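Local atomic coordinates of putative peptidase (Clostridium acetobutylicum, PDB entry 3K9T), a protein that binds one zinc ion per subunit, probably takes part in the biosynthesis of modified polysaccharides and is not expected to have peptidase activity. Residues A[107-110]-A[111-115]; A[147-151]-A[152-156]; A[361-365]-A[366-370]; A[392-395]-A[396-400]. One frame throughout, in Å; residues are numbered along the deposited sequence.

Contact 1 (A[107-110]-A[111-115])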
loop_
_atom_site.group_PDB
_atom_site.type_symbol
_atom_site.label_atom_id
_atom_site.label_comp_id
_atom_site.label_asym_id
_atom_site.label_seq_id
_atom_site.Cartn_x
_atom_site.Cartn_y
_atom_site.Cartn_z
HETATM N N MSE A 107 27.982 -25.691 52.524
HETATM C CA MSE A 107 28.795 -25.870 51.344
HETATM C C MSE A 107 29.917 -24.843 51.300
HETATM O O MSE A 107 29.830 -23.767 51.914
HETATM C CB MSE A 107 27.955 -25.856 50.057
HETATM C CG MSE A 107 26.539 -25.396 50.217
HETATM SE SE MSE A 107 25.574 -25.590 48.543
HETATM C CE MSE A 107 23.919 -26.088 49.347
ATOM N N THR A 108 30.993 -25.221 50.619
ATOM C CA THR A 108 32.105 -24.324 50.407
ATOM C C THR A 108 31.733 -23.409 49.232
ATOM O O THR A 108 30.797 -23.714 48.481
ATOM C CB THR A 108 33.409 -25.090 50.128
ATOM O OG1 THR A 108 33.442 -25.510 48.762
ATOM C CG2 THR A 108 33.551 -26.306 51.079
ATOM N N LEU A 109 32.456 -22.296 49.078
ATOM C CA LEU A 109 32.163 -21.337 48.003
ATOM C C LEU A 109 32.112 -22.023 46.641
ATOM O O LEU A 109 31.180 -21.772 45.846
ATOM C CB LEU A 109 33.164 -20.164 47.969
ATOM C CG LEU A 109 32.825 -18.990 47.012
ATOM C CD1 LEU A 109 31.494 -18.346 47.337
ATOM C CD2 LEU A 109 33.890 -17.910 47.001
ATOM N N ASP A 110 33.089 -22.900 46.388
ATOM C CA ASP A 110 33.172 -23.606 45.108
ATOM C C ASP A 110 31.991 -24.539 44.831
ATOM O O ASP A 110 31.641 -24.757 43.663
ATOM C CB ASP A 110 34.468 -24.385 45.025
ATOM C CG ASP A 110 35.673 -23.485 45.066
ATOM O OD1 ASP A 110 35.670 -22.453 44.356
ATOM O OD2 ASP A 110 36.619 -23.809 45.819
ATOM N N GLU A 111 31.382 -25.085 45.887
ATOM C CA GLU A 111 30.222 -25.977 45.712
ATOM C C GLU A 111 28.958 -25.123 45.552
ATOM O O GLU A 111 28.043 -25.527 44.852
ATOM C CB GLU A 111 30.055 -27.007 46.862
ATOM C CG GLU A 111 31.236 -27.152 47.797
ATOM C CD GLU A 111 31.149 -28.351 48.750
ATOM O OE1 GLU A 111 31.436 -29.495 48.319
ATOM O OE2 GLU A 111 30.853 -28.140 49.950
ATOM N N LEU A 112 28.924 -23.956 46.202
ATOM C CA LEU A 112 27.793 -23.024 46.099
ATOM C C LEU A 112 27.731 -22.317 44.733
ATOM O O LEU A 112 26.643 -22.191 44.137
ATOM C CB LEU A 112 27.857 -21.966 47.214
ATOM C CG LEU A 112 26.655 -21.046 47.500
ATOM C CD1 LEU A 112 25.360 -21.815 47.769
ATOM C CD2 LEU A 112 26.978 -20.138 48.684
ATOM N N LYS A 113 28.904 -21.895 44.241
ATOM C CA LYS A 113 29.031 -21.076 43.012
ATOM C C LYS A 113 28.119 -21.486 41.843
ATOM O O LYS A 113 27.499 -20.626 41.217
ATOM C CB LYS A 113 30.487 -20.990 42.540
ATOM C CG LYS A 113 31.360 -19.952 43.272
ATOM C CD LYS A 113 32.727 -19.798 42.570
ATOM C CE LYS A 113 33.719 -18.939 43.373
ATOM N NZ LYS A 113 34.978 -18.634 42.617
ATOM N N PRO A 114 27.998 -22.792 41.560
ATOM C CA PRO A 114 27.150 -23.147 40.424
ATOM C C PRO A 114 25.671 -22.781 40.602
ATOM O O PRO A 114 25.000 -22.580 39.602
ATOM C CB PRO A 114 27.342 -24.668 40.292
ATOM C CG PRO A 114 28.518 -24.972 41.100
ATOM C CD PRO A 114 28.532 -23.992 42.207
ATOM N N TYR A 115 25.198 -22.669 41.849
ATOM C CA TYR A 115 23.806 -22.259 42.136
ATOM C C TYR A 115 23.622 -20.735 42.337
ATOM O O TYR A 115 22.526 -20.286 42.644
ATOM C CB TYR A 115 23.289 -22.975 43.380
ATOM C CG TYR A 115 23.384 -24.466 43.280
ATOM C CD1 TYR A 115 24.562 -25.132 43.618
ATOM C CD2 TYR A 115 22.290 -25.220 42.838
ATOM C CE1 TYR A 115 24.638 -26.509 43.517
ATOM C CE2 TYR A 115 22.344 -26.585 42.750
ATOM C CZ TYR A 115 23.520 -27.229 43.080
ATOM O OH TYR A 115 23.579 -28.595 42.973
#

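Contact 2 (A[147-151]-A[152-156])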
loop_
_atom_site.group_PDB
_atom_site.type_symbol
_atom_site.label_atom_id
_atom_site.label_comp_id
_atom_site.label_asym_id
_atom_site.label_seq_id
_atom_site.Cartn_x
_atom_site.Cartn_y
_atom_site.Cartn_z
ATOM N N ASP A 147 31.708 -10.731 44.009
ATOM C CA ASP A 147 33.157 -10.509 43.962
ATOM C C ASP A 147 33.796 -10.321 45.337
ATOM O O ASP A 147 34.998 -10.517 45.484
ATOM C CB ASP A 147 33.487 -9.276 43.115
ATOM C CG ASP A 147 33.122 -9.434 41.643
ATOM O OD1 ASP A 147 33.040 -10.588 41.146
ATOM O OD2 ASP A 147 32.925 -8.377 40.990
ATOM N N GLU A 148 33.003 -9.913 46.327
ATOM C CA GLU A 148 33.491 -9.725 47.675
ATOM C C GLU A 148 33.305 -10.997 48.514
ATOM O O GLU A 148 33.676 -10.996 49.679
ATOM C CB GLU A 148 32.842 -8.485 48.338
ATOM C CG GLU A 148 33.564 -7.149 48.028
ATOM N N LEU A 149 32.791 -12.085 47.934
ATOM C CA LEU A 149 32.574 -13.337 48.702
ATOM C C LEU A 149 33.830 -14.177 48.866
ATOM O O LEU A 149 34.614 -14.316 47.939
ATOM C CB LEU A 149 31.526 -14.238 48.059
ATOM C CG LEU A 149 30.042 -13.914 48.207
ATOM C CD1 LEU A 149 29.321 -14.874 47.306
ATOM C CD2 LEU A 149 29.588 -14.052 49.649
ATOM N N CYS A 150 33.975 -14.784 50.042
ATOM C CA CYS A 150 35.157 -15.604 50.375
ATOM C C CYS A 150 35.051 -17.091 50.175
ATOM O O CYS A 150 33.949 -17.658 50.099
ATOM C CB CYS A 150 35.472 -15.454 51.846
ATOM S SG CYS A 150 36.131 -13.899 52.116
ATOM N N ASP A 151 36.231 -17.710 50.108
ATOM C CA ASP A 151 36.348 -19.142 50.280
ATOM C C ASP A 151 35.897 -19.326 51.721
ATOM O O ASP A 151 36.345 -18.596 52.609
ATOM C CB ASP A 151 37.789 -19.632 50.086
ATOM C CG ASP A 151 38.061 -20.127 48.673
ATOM O OD1 ASP A 151 37.545 -19.527 47.707
ATOM O OD2 ASP A 151 38.794 -21.133 48.534
ATOM N N ASP A 152 34.984 -20.261 51.959
ATOM C CA ASP A 152 34.392 -20.380 53.285
ATOM C C ASP A 152 33.440 -21.569 53.323
ATOM O O ASP A 152 33.225 -22.230 52.297
ATOM C CB ASP A 152 33.615 -19.079 53.614
ATOM C CG ASP A 152 33.325 -18.914 55.087
ATOM O OD1 ASP A 152 33.899 -19.657 55.881
ATOM O OD2 ASP A 152 32.517 -18.050 55.468
ATOM N N ASP A 153 32.922 -21.862 54.519
ATOM C CA ASP A 153 31.823 -22.806 54.690
ATOM C C ASP A 153 30.607 -21.947 54.940
ATOM O O ASP A 153 30.564 -21.129 55.874
ATOM C CB ASP A 153 32.036 -23.804 55.841
ATOM C CG ASP A 153 32.911 -24.985 55.439
ATOM O OD1 ASP A 153 32.602 -25.665 54.424
ATOM O OD2 ASP A 153 33.907 -25.232 56.152
ATOM N N TYR A 154 29.629 -22.120 54.063
ATOM C CA TYR A 154 28.426 -21.333 54.102
ATOM C C TYR A 154 27.251 -22.212 54.478
ATOM O O TYR A 154 27.149 -23.326 53.997
ATOM C CB TYR A 154 28.182 -20.696 52.726
ATOM C CG TYR A 154 29.151 -19.593 52.350
ATOM C CD1 TYR A 154 28.985 -18.300 52.846
ATOM C CD2 TYR A 154 30.222 -19.836 51.484
ATOM C CE1 TYR A 154 29.861 -17.280 52.509
ATOM C CE2 TYR A 154 31.104 -18.814 51.128
ATOM C CZ TYR A 154 30.918 -17.529 51.647
ATOM O OH TYR A 154 31.782 -16.496 51.319
ATOM N N GLU A 155 26.394 -21.713 55.363
ATOM C CA GLU A 155 25.097 -22.326 55.621
ATOM C C GLU A 155 24.159 -21.817 54.517
ATOM O O GLU A 155 24.047 -20.603 54.291
ATOM C CB GLU A 155 24.548 -21.923 56.992
ATOM C CG GLU A 155 23.440 -22.848 57.512
ATOM C CD GLU A 155 22.704 -22.298 58.731
ATOM O OE1 GLU A 155 22.999 -21.173 59.174
ATOM O OE2 GLU A 155 21.802 -22.991 59.237
ATOM N N VAL A 156 23.518 -22.752 53.824
ATOM C CA VAL A 156 22.630 -22.452 52.722
ATOM C C VAL A 156 21.243 -22.951 53.071
ATOM O O VAL A 156 21.022 -24.156 53.199
ATOM C CB VAL A 156 23.106 -23.136 51.443
ATOM C CG1 VAL A 156 22.170 -22.796 50.261
ATOM C CG2 VAL A 156 24.560 -22.733 51.155
#

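Contact 3 (A[361-365]-A[366-370])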
loop_
_atom_site.group_PDB
_atom_site.type_symbol
_atom_site.label_atom_id
_atom_site.label_comp_id
_atom_site.label_asym_id
_atom_site.label_seq_id
_atom_site.Cartn_x
_atom_site.Cartn_y
_atom_site.Cartn_z
ATOM N N ASN A 361 -27.655 9.035 8.026
ATOM C CA ASN A 361 -28.072 10.398 7.708
ATOM C C ASN A 361 -29.539 10.368 7.274
ATOM O O ASN A 361 -29.873 9.713 6.279
ATOM C CB ASN A 361 -27.158 10.928 6.582
ATOM C CG ASN A 361 -27.393 12.377 6.223
ATOM O OD1 ASN A 361 -28.422 12.952 6.534
ATOM N ND2 ASN A 361 -26.446 12.957 5.494
ATOM N N LEU A 362 -30.413 11.057 8.018
ATOM C CA LEU A 362 -31.845 11.108 7.677
ATOM C C LEU A 362 -32.201 12.095 6.585
ATOM O O LEU A 362 -33.365 12.141 6.169
ATOM C CB LEU A 362 -32.720 11.326 8.919
ATOM C CG LEU A 362 -32.644 10.164 9.924
ATOM C CD1 LEU A 362 -33.524 10.480 11.051
ATOM C CD2 LEU A 362 -33.061 8.830 9.325
ATOM N N ASN A 363 -31.210 12.866 6.125
ATOM C CA ASN A 363 -31.354 13.790 4.997
ATOM C C ASN A 363 -30.201 13.540 4.013
ATOM O O ASN A 363 -29.363 14.395 3.776
ATOM C CB ASN A 363 -31.319 15.246 5.483
ATOM C CG ASN A 363 -31.704 16.243 4.390
ATOM O OD1 ASN A 363 -32.877 16.519 4.189
ATOM N ND2 ASN A 363 -30.708 16.791 3.694
ATOM N N PRO A 364 -30.156 12.357 3.427
ATOM C CA PRO A 364 -28.998 12.033 2.588
ATOM C C PRO A 364 -28.961 12.741 1.230
ATOM O O PRO A 364 -27.889 12.847 0.646
ATOM C CB PRO A 364 -29.134 10.526 2.391
ATOM C CG PRO A 364 -30.651 10.288 2.424
ATOM C CD PRO A 364 -31.185 11.303 3.415
ATOM N N LYS A 365 -30.114 13.193 0.732
ATOM C CA LYS A 365 -30.188 13.882 -0.547
ATOM C C LYS A 365 -29.758 15.351 -0.429
ATOM O O LYS A 365 -30.537 16.222 -0.078
ATOM C CB LYS A 365 -31.573 13.762 -1.183
ATOM C CG LYS A 365 -31.910 12.344 -1.587
ATOM C CD LYS A 365 -33.178 12.311 -2.429
ATOM C CE LYS A 365 -33.845 10.921 -2.440
ATOM N NZ LYS A 365 -35.231 10.995 -3.018
ATOM N N CYS A 366 -28.493 15.589 -0.770
ATOM C CA CYS A 366 -27.832 16.861 -0.590
ATOM C C CYS A 366 -27.724 17.212 0.878
ATOM O O CYS A 366 -28.313 16.568 1.774
ATOM C CB CYS A 366 -28.518 17.958 -1.358
ATOM S SG CYS A 366 -28.653 17.577 -3.074
ATOM N N GLU A 367 -26.942 18.235 1.144
ATOM C CA GLU A 367 -26.755 18.605 2.532
ATOM C C GLU A 367 -28.019 19.278 3.038
ATOM O O GLU A 367 -28.843 19.760 2.250
ATOM C CB GLU A 367 -25.433 19.375 2.784
ATOM C CG GLU A 367 -25.161 20.630 2.024
ATOM C CD GLU A 367 -23.694 21.085 2.097
ATOM O OE1 GLU A 367 -22.752 20.277 2.250
ATOM O OE2 GLU A 367 -23.488 22.298 1.961
ATOM N N PRO A 368 -28.248 19.200 4.345
ATOM C CA PRO A 368 -29.400 19.876 4.902
ATOM C C PRO A 368 -29.121 21.352 4.932
ATOM O O PRO A 368 -27.956 21.751 4.940
ATOM C CB PRO A 368 -29.476 19.329 6.327
ATOM C CG PRO A 368 -28.136 18.866 6.640
ATOM C CD PRO A 368 -27.509 18.432 5.353
ATOM N N GLN A 369 -30.169 22.160 4.944
ATOM C CA GLN A 369 -29.985 23.596 5.054
ATOM C C GLN A 369 -29.711 23.877 6.536
ATOM O O GLN A 369 -30.630 24.210 7.276
ATOM C CB GLN A 369 -31.234 24.303 4.531
ATOM C CG GLN A 369 -31.151 25.815 4.481
ATOM C CD GLN A 369 -32.207 26.436 3.599
ATOM O OE1 GLN A 369 -33.247 25.827 3.312
ATOM N NE2 GLN A 369 -31.940 27.658 3.146
ATOM N N LEU A 370 -28.463 23.668 6.979
ATOM C CA LEU A 370 -28.125 23.809 8.405
ATOM C C LEU A 370 -28.567 25.240 8.757
ATOM O O LEU A 370 -28.165 26.191 8.096
ATOM C CB LEU A 370 -26.618 23.517 8.722
ATOM C CG LEU A 370 -25.961 22.097 8.777
ATOM C CD1 LEU A 370 -24.462 22.090 9.200
ATOM C CD2 LEU A 370 -26.673 21.159 9.712
HETATM O O HOH W 1 -26.386 15.514 3.889
HETATM O O HOH W 2 -31.151 18.495 1.312
#

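Contact 4 (A[392-395]-A[396-400])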
loop_
_atom_site.group_PDB
_atom_site.type_symbol
_atom_site.label_atom_id
_atom_site.label_comp_id
_atom_site.label_asym_id
_atom_site.label_seq_id
_atom_site.Cartn_x
_atom_site.Cartn_y
_atom_site.Cartn_z
HETATM N N MSE A 392 -18.947 17.993 11.103
HETATM C CA MSE A 392 -20.360 17.655 10.866
HETATM C C MSE A 392 -20.572 17.194 9.447
HETATM O O MSE A 392 -21.274 16.197 9.227
HETATM C CB MSE A 392 -21.285 18.828 11.188
HETATM C CG MSE A 392 -21.369 19.066 12.659
HETATM SE SE MSE A 392 -22.794 20.245 13.182
HETATM C CE MSE A 392 -23.140 21.343 11.601
ATOM N N PHE A 393 -19.960 17.915 8.491
ATOM C CA PHE A 393 -20.091 17.592 7.069
ATOM C C PHE A 393 -19.566 16.198 6.733
ATOM O O PHE A 393 -20.129 15.523 5.871
ATOM C CB PHE A 393 -19.398 18.626 6.186
ATOM C CG PHE A 393 -20.099 19.957 6.132
ATOM C CD1 PHE A 393 -21.440 20.041 5.774
ATOM C CD2 PHE A 393 -19.390 21.141 6.359
ATOM C CE1 PHE A 393 -22.077 21.279 5.697
ATOM C CE2 PHE A 393 -20.020 22.374 6.299
ATOM C CZ PHE A 393 -21.366 22.442 5.951
ATOM N N TRP A 394 -18.483 15.784 7.391
ATOM C CA TRP A 394 -17.989 14.407 7.264
ATOM C C TRP A 394 -18.980 13.375 7.775
ATOM O O TRP A 394 -19.207 12.362 7.102
ATOM C CB TRP A 394 -16.695 14.200 8.028
ATOM C CG TRP A 394 -15.470 14.505 7.249
ATOM C CD1 TRP A 394 -14.561 15.471 7.513
ATOM C CD2 TRP A 394 -15.035 13.851 6.069
ATOM N NE1 TRP A 394 -13.572 15.455 6.580
ATOM C CE2 TRP A 394 -13.826 14.461 5.682
ATOM C CE3 TRP A 394 -15.554 12.812 5.289
ATOM C CZ2 TRP A 394 -13.098 14.048 4.565
ATOM C CZ3 TRP A 394 -14.846 12.408 4.161
ATOM C CH2 TRP A 394 -13.632 13.029 3.801
ATOM N N VAL A 395 -19.543 13.620 8.964
ATOM C CA VAL A 395 -20.506 12.705 9.552
ATOM C C VAL A 395 -21.741 12.560 8.661
ATOM O O VAL A 395 -22.217 11.455 8.418
ATOM C CB VAL A 395 -20.923 13.120 10.953
ATOM C CG1 VAL A 395 -22.102 12.292 11.395
ATOM C CG2 VAL A 395 -19.774 12.933 11.916
ATOM N N LEU A 396 -22.234 13.670 8.137
ATOM C CA LEU A 396 -23.396 13.615 7.249
ATOM C C LEU A 396 -23.050 12.885 5.972
ATOM O O LEU A 396 -23.836 12.076 5.467
ATOM C CB LEU A 396 -23.907 15.019 6.916
ATOM C CG LEU A 396 -24.568 15.751 8.099
ATOM C CD1 LEU A 396 -24.621 17.240 7.877
ATOM C CD2 LEU A 396 -25.972 15.189 8.300
ATOM N N ASN A 397 -21.854 13.143 5.475
ATOM C CA ASN A 397 -21.487 12.663 4.179
ATOM C C ASN A 397 -21.233 11.171 4.175
ATOM O O ASN A 397 -21.640 10.467 3.246
ATOM C CB ASN A 397 -20.299 13.448 3.638
ATOM C CG ASN A 397 -19.800 12.884 2.352
ATOM O OD1 ASN A 397 -18.990 11.972 2.376
ATOM N ND2 ASN A 397 -20.296 13.395 1.214
HETATM N N MSE A 398 -20.601 10.683 5.229
HETATM C CA MSE A 398 -20.272 9.265 5.304
HETATM C C MSE A 398 -21.266 8.386 6.071
HETATM O O MSE A 398 -21.078 7.189 6.099
HETATM C CB MSE A 398 -18.887 9.093 5.906
HETATM C CG MSE A 398 -17.773 9.532 4.951
HETATM SE SE MSE A 398 -16.053 9.362 5.800
HETATM C CE MSE A 398 -15.888 7.405 5.708
ATOM N N SER A 399 -22.304 8.940 6.690
ATOM C CA SER A 399 -23.254 8.107 7.415
ATOM C C SER A 399 -24.296 7.480 6.487
ATOM O O SER A 399 -25.473 7.875 6.451
ATOM C CB SER A 399 -23.895 8.878 8.565
ATOM O OG SER A 399 -22.928 9.123 9.564
ATOM N N ASP A 400 -23.858 6.487 5.725
ATOM C CA ASP A 400 -24.776 5.750 4.833
ATOM C C ASP A 400 -25.306 4.473 5.465
ATOM O O ASP A 400 -25.982 3.702 4.810
ATOM C CB ASP A 400 -24.094 5.417 3.500
ATOM C CG ASP A 400 -22.755 4.710 3.662
ATOM O OD1 ASP A 400 -22.346 4.387 4.808
ATOM O OD2 ASP A 400 -22.115 4.491 2.608
#

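Contact 1 (A[107-110]-A[111-115])
M107, a selenomethionine of strand 103-108, sets SE 3.9 Å from L112 CD1, the two side chains crossing at about a right angle. V156 of the neighbouring strand and W137 pack against both, so this side of the turn is apolar. T108 follows at the N-cap of helix 109-112. Its backbone N donates to E111 OE2 at 3.0 Å in a nearly straight bond (164°), using the anti lone pair of the carboxylate. This is the side-chain-to-N-cap half of a capping box. In E111, chi1 at -13°, close to eclipsed, points the extended chain back to T108. T108 O accepts twice, from L112 N almost in line with its carbonyl and from E111 N well above the carbonyl plane, each at 3.0 Å. L109 O then takes K113 N at 2.8 Å, while L109 CG lies 3.7 Å from K113 CE, where the lysine's methylenes pass at a slant. D110 runs alongside K113 and points the same way; its OD1 stays 4.3 Å from K113 NZ, beyond a salt bridge. The E111 carboxylate thus gives the N-cap N-H of T108 an acceptor, and acidic D110 and E111, both in the first turn, would be expected to interact favourably with the helix dipole.

Contact 2 (A[147-151]-A[152-156])
Y154 points its ring back across the bend toward C150, so that the phenol end lies beside the carbonyl of C150. C150 O sits at the ring edge, near the ring plane, and accepts from Y154 OH at 2.7 Å; the hydroxyl approaches at a C=O...O angle of 119°, tilted 23° from the carbonyl plane. The same oxygen is 3.2 Å from Y154 CE2, so carbonyl and ring edge are in close company. With chi1 at -70°, Y154 CG stands anti to its own carbonyl carbon, which carries the ring over the concave side of the bend. L149 crosses the tyrosine at a slant, its CD2 reaching the hydroxyl at 3.7 Å. Over one ring face, shifted toward the rim, lies D152 OD2, 4.0 Å above the plane and itself held by S81 N. V86 and L109 also pack against Y154. The arrangement ties the loop after helix 143-147 to strand 153-163 in the four-stranded antiparallel sheet of the insert domain. Here a largely apolar ring fills the bend while its hydroxyl proton goes to a loop carbonyl, giving that oxygen a donor.

Contact 3 (A[361-365]-A[366-370])
N363 holds CG anti to its backbone N (chi1 -170°) and turns its amide nearly crosswise (chi2 86°), which carries ND2 across the loop to C366 and P368. There ND2 is 3.1 Å from C366 O and 3.9 Å from P368 CB, at the flank of the proline ring. C366 has positive phi (64°), and this kink turns the chain back so that its carbonyl comes round to N363. Two waters complete the link. One accepts from N361 ND2 and donates to C366 O at 3.0 Å. The other accepts from N363 ND2 at 3.0 Å and lies 2.7 Å from K365 O, and also within bonding distance of E367 O, though it has more acceptors nearby than protons to offer. At the base of the loop N361 OD1 accepts from N363 N at 2.8 Å, an Asx turn, leaving N361 ND2 to face the water and L396 O. The loop joins strand 358-361 to helix 389-398 in the permutated winged helix-turn-helix domain, and its outer side meets the second subunit of the trimer: K365 NZ pairs with E239 and E367 OE2 with R300, both of that subunit. The clear polar links between the two halves thus run through water, from N361 ND2 to C366 O and from N363 ND2 toward E367 O, while the charged ends are spent on the subunit interface.

Contact 4 (A[392-395]-A[396-400])
W394 and M398, one helical turn apart, lie side by side and point the same way, with selenomethionine SE 3.5 Å from W394 CE3. M398 SE stands 4.5 Å from the centroid of the W394 six-membered ring and 59° off its normal, an oblique Met-aromatic contact; M398 CG, anti to its carbonyl carbon (chi1 -72°), brings the selenium there. On another side of the helix L396 lays CG 3.5 Å from M392 O, over the carbonyl its own N-H binds. At the C-terminal end S399 OG donates to V395 O at 2.7 Å, tilted 26° from the carbonyl plane. The same oxygen also receives S399 N in a weak bond, and so accepts from both hydroxyl and N-H of one residue. Regular i to i+4 bonds run beneath these groups, among them M398 N to W394 O at 2.9 Å. This is the end of helix 389-398 in the permutated winged helix-turn-helix domain, where S399 leaves helical angles and centres an inverse gamma turn closed by D400 N on M398 O at 2.9 Å. Around it, I408 of helix 405-412 packs on both W394 and M398, and L426 of helix 416-428 on V395 and L396. Beyond the domain, W295 of the second subunit meets the W394 indole nearly perpendicularly, and P294 of that subunit packs on F393 and W394.

In the fold
Contacts 1 and 2 are neighbours, centres 8 Å apart, in the insert domain: strands 103-108 and 153-163 pair there, and M107 O lies 2.7 Å from Y154 N in a probable hydrogen bond. Contacts 3 and 4, centres 9 Å apart, belong to the permutated winged helix-turn-helix domain, where N361 ND2 is 2.8 Å from L396 O and N361 N is 2.9 Å from S399 O; both touch the second subunit. The two pairs sit on opposite sides of the chain's centre, with the centres of contacts 2 and 3 about 84 Å apart. None lies at the zinc site of H190, D196 and H325, which belongs to the aminopeptidase-like region.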